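Local coordinates for extracellular solute-binding protein, family 1 (PDB 3QUF) that probably binds an extracellular solute, perhaps a sugar, and hands it to a membrane transporter, as family 1 solute-binding proteins do, at residues 220-223 against 224-228; 380-383 against 384-388. All coordinates share one frame; numbering follows the deposited sequence.

Contact 1 of 2, residues 220-223 against 224-228; sequences KDWT and PVFKR
Trp222 and Phe226 meet one helical turn apart as an offset edge-to-face pair, the indole edge toward the phenyl face. The six-membered ring of Trp222 and the Phe226 ring have centroids 5.9 Å apart and planes at 65°. The rings come closest at Trp222 CE3 and Phe226 CZ, 3.9 Å apart. Phe226 also stacks on Phe190, and Trp222 NE1 is hydrogen-bonded to Asp208. Replacing Phe226 by a small aliphatic residue such as alanine is likely to leave the Trp222 edge without its ring partner and open a gap beside Phe190.

Here the chain passes from helix 218-221 into helix 223-234. Pro224 sits in the first turn of the second helix, where its lack of an N-H costs little. Its CG lies 3.5 Å from Asp221 O, a buried oxygen with no polar partner in the model.

Among the polar bonds, Phe226 N donates to Trp222 O at 2.8 Å and is nearly straight. Val225 N reaches the same oxygen only weakly. Lys227 N bonds Thr223 O at 2.9 Å. Thr223 OG1 bonds back to Thr219 O.

The Lys227 chain lies alongside Thr223 in van der Waals contact, its CE 4.0 Å from Thr223 CG2. A bend at its end (chi4 -46°) brings Lys227 NZ to 3.8 Å from the same methyl.

Contact 2 of 2, residues 380-383 against 384-388; sequences STEG and IAQQQ
Ser380 O accepts Ile384 N at 2.8 Å, in a nearly straight backbone bond. The Ile384 side chain packs on the same oxygen. Its CG1 comes to 3.1 Å from Ser380 O, and CD1 lies near it too. The hydroxyl of Ser380 is used elsewhere, with Trp372 NE1.

The side chains of Glu382 and Gln386 cross obliquely, one turn from each other on the helix. Glu382 OE2 meets Gln386 NE2 at 2.7 Å. The bond is short but weak, because the N-H points well off the oxygen, at an angle of 121°. Glu382 has CG anti to the backbone N (chi1 -172°) and then bends at chi2, which turns OE2 toward Gln386. Gln386 also bends at chi2, and its amide turns back to meet that carboxylate. The carboxylate and amide planes are 27° apart. The CG of Gln386 lies close over Glu382 O, at 3.2 Å. Both side chains also touch helix 397-408: Glu382 on Ala403, Leu404 and Lys407, and Gln386 on Ala403.

The Gln387 chain runs extended beyond CG along the helix surface, with CD and OE1 each 3.9 Å from Gly383 O. Its amide is held at both ends by the loop before helix 188-199, OE1 accepting Ala187 N and NE2 bonding Gln185 O and Phe182 O.

The other backbone bonds are regular. Ala385 N bonds Thr381 O, Gln386 N bonds Glu382 O, and Gln387 N bonds Gly383 O at 2.9 Å. This i to i+4 pattern, with a Glu-Gln side-chain pair at the same spacing, is that of an alpha-helix, here the middle of helix 376-391.

How the contacts relate
Contact 1 spans the passage from helix 218-221 into helix 223-234, whereas contact 2 lies wholly within helix 376-391. Their centres are 15 Å apart. The nearest atoms come to about 5 Å, and the two do not touch. Helix 397-408 links them: Leu404 meets both Trp222 of contact 1 and Glu382 of contact 2. Helix 188-199 packs on contact 1, and its preceding loop is bonded to contact 2. Both contacts lie on the same side of the chain's centre, with their own centres 21 Å and 18 Å from it. Both are local contacts along the chain, in the same region of the fold.

Contact 1 of 2, residues 220-223 against 224-228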
loop_
_atom_site.group_PDB
_atom_site.type_symbol
_atom_site.label_atom_id
_atom_site.label_comp_id
_atom_site.label_asym_id
_atom_site.label_seq_id
_atom_site.Cartn_x
_atom_site.Cartn_y
_atom_site.Cartn_z
ATOM N N LYS A 220 22.381 2.456 -6.376
ATOM C CA LYS A 220 22.550 3.836 -5.867
ATOM C C LYS A 220 21.671 4.111 -4.649
ATOM O O LYS A 220 22.138 4.647 -3.631
ATOM C CB LYS A 220 22.270 4.878 -6.951
ATOM C CG LYS A 220 23.374 4.997 -8.031
ATOM C CD LYS A 220 22.942 5.992 -9.144
ATOM C CE LYS A 220 23.580 5.711 -10.540
ATOM N NZ LYS A 220 22.634 6.036 -11.707
ATOM N N ASP A 221 20.390 3.754 -4.754
ATOM C CA ASP A 221 19.404 4.246 -3.767
ATOM C C ASP A 221 18.965 3.264 -2.710
ATOM O O ASP A 221 18.650 3.680 -1.597
ATOM C CB ASP A 221 18.201 4.838 -4.479
ATOM C CG ASP A 221 18.468 6.242 -4.989
ATOM O OD1 ASP A 221 19.136 7.065 -4.282
ATOM O OD2 ASP A 221 18.010 6.496 -6.104
ATOM N N TRP A 222 18.890 1.978 -3.025
ATOM C CA TRP A 222 18.482 1.020 -2.026
ATOM C C TRP A 222 19.649 0.575 -1.153
ATOM O O TRP A 222 19.430 0.214 -0.012
ATOM C CB TRP A 222 17.798 -0.199 -2.632
ATOM C CG TRP A 222 16.354 0.044 -3.053
ATOM C CD1 TRP A 222 15.822 1.196 -3.584
ATOM C CD2 TRP A 222 15.256 -0.881 -2.958
ATOM N NE1 TRP A 222 14.490 1.019 -3.854
ATOM C CE2 TRP A 222 14.119 -0.247 -3.490
ATOM C CE3 TRP A 222 15.138 -2.190 -2.511
ATOM C CZ2 TRP A 222 12.862 -0.872 -3.555
ATOM C CZ3 TRP A 222 13.890 -2.827 -2.594
ATOM C CH2 TRP A 222 12.769 -2.152 -3.109
ATOM N N THR A 223 20.874 0.605 -1.695
ATOM C CA THR A 223 22.052 0.184 -0.893
ATOM C C THR A 223 22.133 0.835 0.468
ATOM O O THR A 223 22.268 0.139 1.463
ATOM C CB THR A 223 23.379 0.376 -1.637
ATOM O OG1 THR A 223 23.333 -0.379 -2.839
ATOM C CG2 THR A 223 24.533 -0.102 -0.783
ATOM N N PRO A 224 22.033 2.177 0.534
ATOM C CA PRO A 224 22.145 2.829 1.848
ATOM C C PRO A 224 21.038 2.462 2.818
ATOM O O PRO A 224 21.241 2.470 4.026
ATOM C CB PRO A 224 22.078 4.317 1.530
ATOM C CG PRO A 224 21.529 4.436 0.159
ATOM C CD PRO A 224 21.888 3.144 -0.568
ATOM N N VAL A 225 19.880 2.121 2.276
ATOM C CA VAL A 225 18.753 1.716 3.103
ATOM C C VAL A 225 18.956 0.304 3.587
ATOM O O VAL A 225 18.791 0.017 4.775
ATOM C CB VAL A 225 17.404 1.913 2.369
ATOM C CG1 VAL A 225 16.187 1.596 3.315
ATOM C CG2 VAL A 225 17.310 3.340 1.840
ATOM N N PHE A 226 19.407 -0.571 2.708
ATOM C CA PHE A 226 19.755 -1.922 3.096
ATOM C C PHE A 226 20.861 -1.893 4.170
ATOM O O PHE A 226 20.861 -2.727 5.057
ATOM C CB PHE A 226 20.267 -2.730 1.918
ATOM C CG PHE A 226 19.196 -3.396 1.053
ATOM C CD1 PHE A 226 18.176 -4.153 1.607
ATOM C CD2 PHE A 226 19.275 -3.314 -0.325
ATOM C CE1 PHE A 226 17.223 -4.799 0.778
ATOM C CE2 PHE A 226 18.354 -3.956 -1.141
ATOM C CZ PHE A 226 17.330 -4.700 -0.582
ATOM N N LYS A 227 21.799 -0.960 4.065
ATOM C CA LYS A 227 22.896 -0.866 5.045
ATOM C C LYS A 227 22.354 -0.595 6.441
ATOM O O LYS A 227 22.822 -1.179 7.429
ATOM C CB LYS A 227 23.911 0.224 4.682
ATOM C CG LYS A 227 24.845 -0.090 3.528
ATOM C CD LYS A 227 26.059 0.893 3.527
ATOM C CE LYS A 227 26.930 0.816 2.248
ATOM N NZ LYS A 227 27.269 -0.561 1.803
ATOM N N ARG A 228 21.395 0.323 6.538
ATOM C CA ARG A 228 20.825 0.667 7.825
ATOM C C ARG A 228 19.917 -0.451 8.318
ATOM O O ARG A 228 19.910 -0.795 9.507
ATOM C CB ARG A 228 20.098 2.002 7.757
ATOM C CG ARG A 228 21.010 3.166 7.384
ATOM C CD ARG A 228 22.232 3.272 8.344
ATOM N NE ARG A 228 21.801 3.337 9.745
ATOM C CZ ARG A 228 22.420 2.766 10.786
ATOM N NH1 ARG A 228 23.501 2.041 10.623
ATOM N NH2 ARG A 228 21.920 2.902 12.016
#

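Contact 2 of 2, residues 380-383 against 384-388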
loop_
_atom_site.group_PDB
_atom_site.type_symbol
_atom_site.label_atom_id
_atom_site.label_comp_id
_atom_site.label_asym_id
_atom_site.label_seq_id
_atom_site.Cartn_x
_atom_site.Cartn_y
_atom_site.Cartn_z
ATOM N N SER A 380 9.104 -8.794 -6.448
ATOM C CA SER A 380 8.832 -9.065 -5.032
ATOM C C SER A 380 9.545 -10.343 -4.598
ATOM O O SER A 380 10.137 -10.376 -3.532
ATOM C CB SER A 380 7.341 -9.132 -4.733
ATOM O OG SER A 380 6.778 -7.825 -4.661
ATOM N N THR A 381 9.487 -11.379 -5.423
ATOM C CA THR A 381 10.157 -12.633 -5.115
ATOM C C THR A 381 11.655 -12.422 -4.917
ATOM O O THR A 381 12.247 -12.949 -3.985
ATOM C CB THR A 381 9.933 -13.667 -6.246
ATOM O OG1 THR A 381 8.539 -13.971 -6.310
ATOM C CG2 THR A 381 10.750 -14.940 -5.998
ATOM N N GLU A 382 12.284 -11.655 -5.818
ATOM C CA GLU A 382 13.715 -11.402 -5.693
ATOM C C GLU A 382 14.008 -10.583 -4.424
ATOM O O GLU A 382 14.979 -10.870 -3.694
ATOM C CB GLU A 382 14.253 -10.677 -6.944
ATOM C CG GLU A 382 15.775 -10.535 -6.994
ATOM C CD GLU A 382 16.567 -11.864 -6.975
ATOM O OE1 GLU A 382 16.005 -12.942 -7.271
ATOM O OE2 GLU A 382 17.788 -11.827 -6.692
ATOM N N GLY A 383 13.176 -9.591 -4.145
ATOM C CA GLY A 383 13.376 -8.749 -2.978
ATOM C C GLY A 383 13.216 -9.526 -1.681
ATOM O O GLY A 383 13.971 -9.315 -0.736
ATOM N N ILE A 384 12.228 -10.434 -1.656
ATOM C CA ILE A 384 12.032 -11.335 -0.510
ATOM C C ILE A 384 13.261 -12.203 -0.311
ATOM O O ILE A 384 13.788 -12.319 0.811
ATOM C CB ILE A 384 10.759 -12.210 -0.674
ATOM C CG1 ILE A 384 9.494 -11.354 -0.613
ATOM C CG2 ILE A 384 10.730 -13.324 0.397
ATOM C CD1 ILE A 384 8.193 -12.079 -1.158
ATOM N N ALA A 385 13.755 -12.821 -1.386
ATOM C CA ALA A 385 14.966 -13.646 -1.302
ATOM C C ALA A 385 16.154 -12.851 -0.758
ATOM O O ALA A 385 16.839 -13.307 0.150
ATOM C CB ALA A 385 15.282 -14.244 -2.689
ATOM N N GLN A 386 16.345 -11.620 -1.240
ATOM C CA GLN A 386 17.501 -10.835 -0.821
ATOM C C GLN A 386 17.368 -10.383 0.626
ATOM O O GLN A 386 18.352 -10.401 1.376
ATOM C CB GLN A 386 17.705 -9.615 -1.722
ATOM C CG GLN A 386 17.977 -9.932 -3.190
ATOM C CD GLN A 386 19.089 -10.906 -3.377
ATOM O OE1 GLN A 386 20.158 -10.756 -2.800
ATOM N NE2 GLN A 386 18.862 -11.911 -4.190
ATOM N N GLN A 387 16.161 -9.985 1.048
ATOM C CA GLN A 387 16.021 -9.462 2.400
ATOM C C GLN A 387 16.297 -10.568 3.419
ATOM O O GLN A 387 16.923 -10.342 4.478
ATOM C CB GLN A 387 14.661 -8.800 2.609
ATOM C CG GLN A 387 13.513 -9.704 2.809
ATOM C CD GLN A 387 12.171 -8.963 2.654
ATOM O OE1 GLN A 387 12.140 -7.755 2.393
ATOM N NE2 GLN A 387 11.057 -9.712 2.787
ATOM N N GLN A 388 15.838 -11.782 3.104
ATOM C CA GLN A 388 16.107 -12.907 3.979
ATOM C C GLN A 388 17.632 -13.188 4.088
ATOM O O GLN A 388 18.160 -13.419 5.184
ATOM C CB GLN A 388 15.326 -14.137 3.516
ATOM C CG GLN A 388 13.806 -14.065 3.656
ATOM C CD GLN A 388 13.091 -15.221 2.972
ATOM O OE1 GLN A 388 13.739 -16.144 2.500
ATOM N NE2 GLN A 388 11.764 -15.186 2.921
#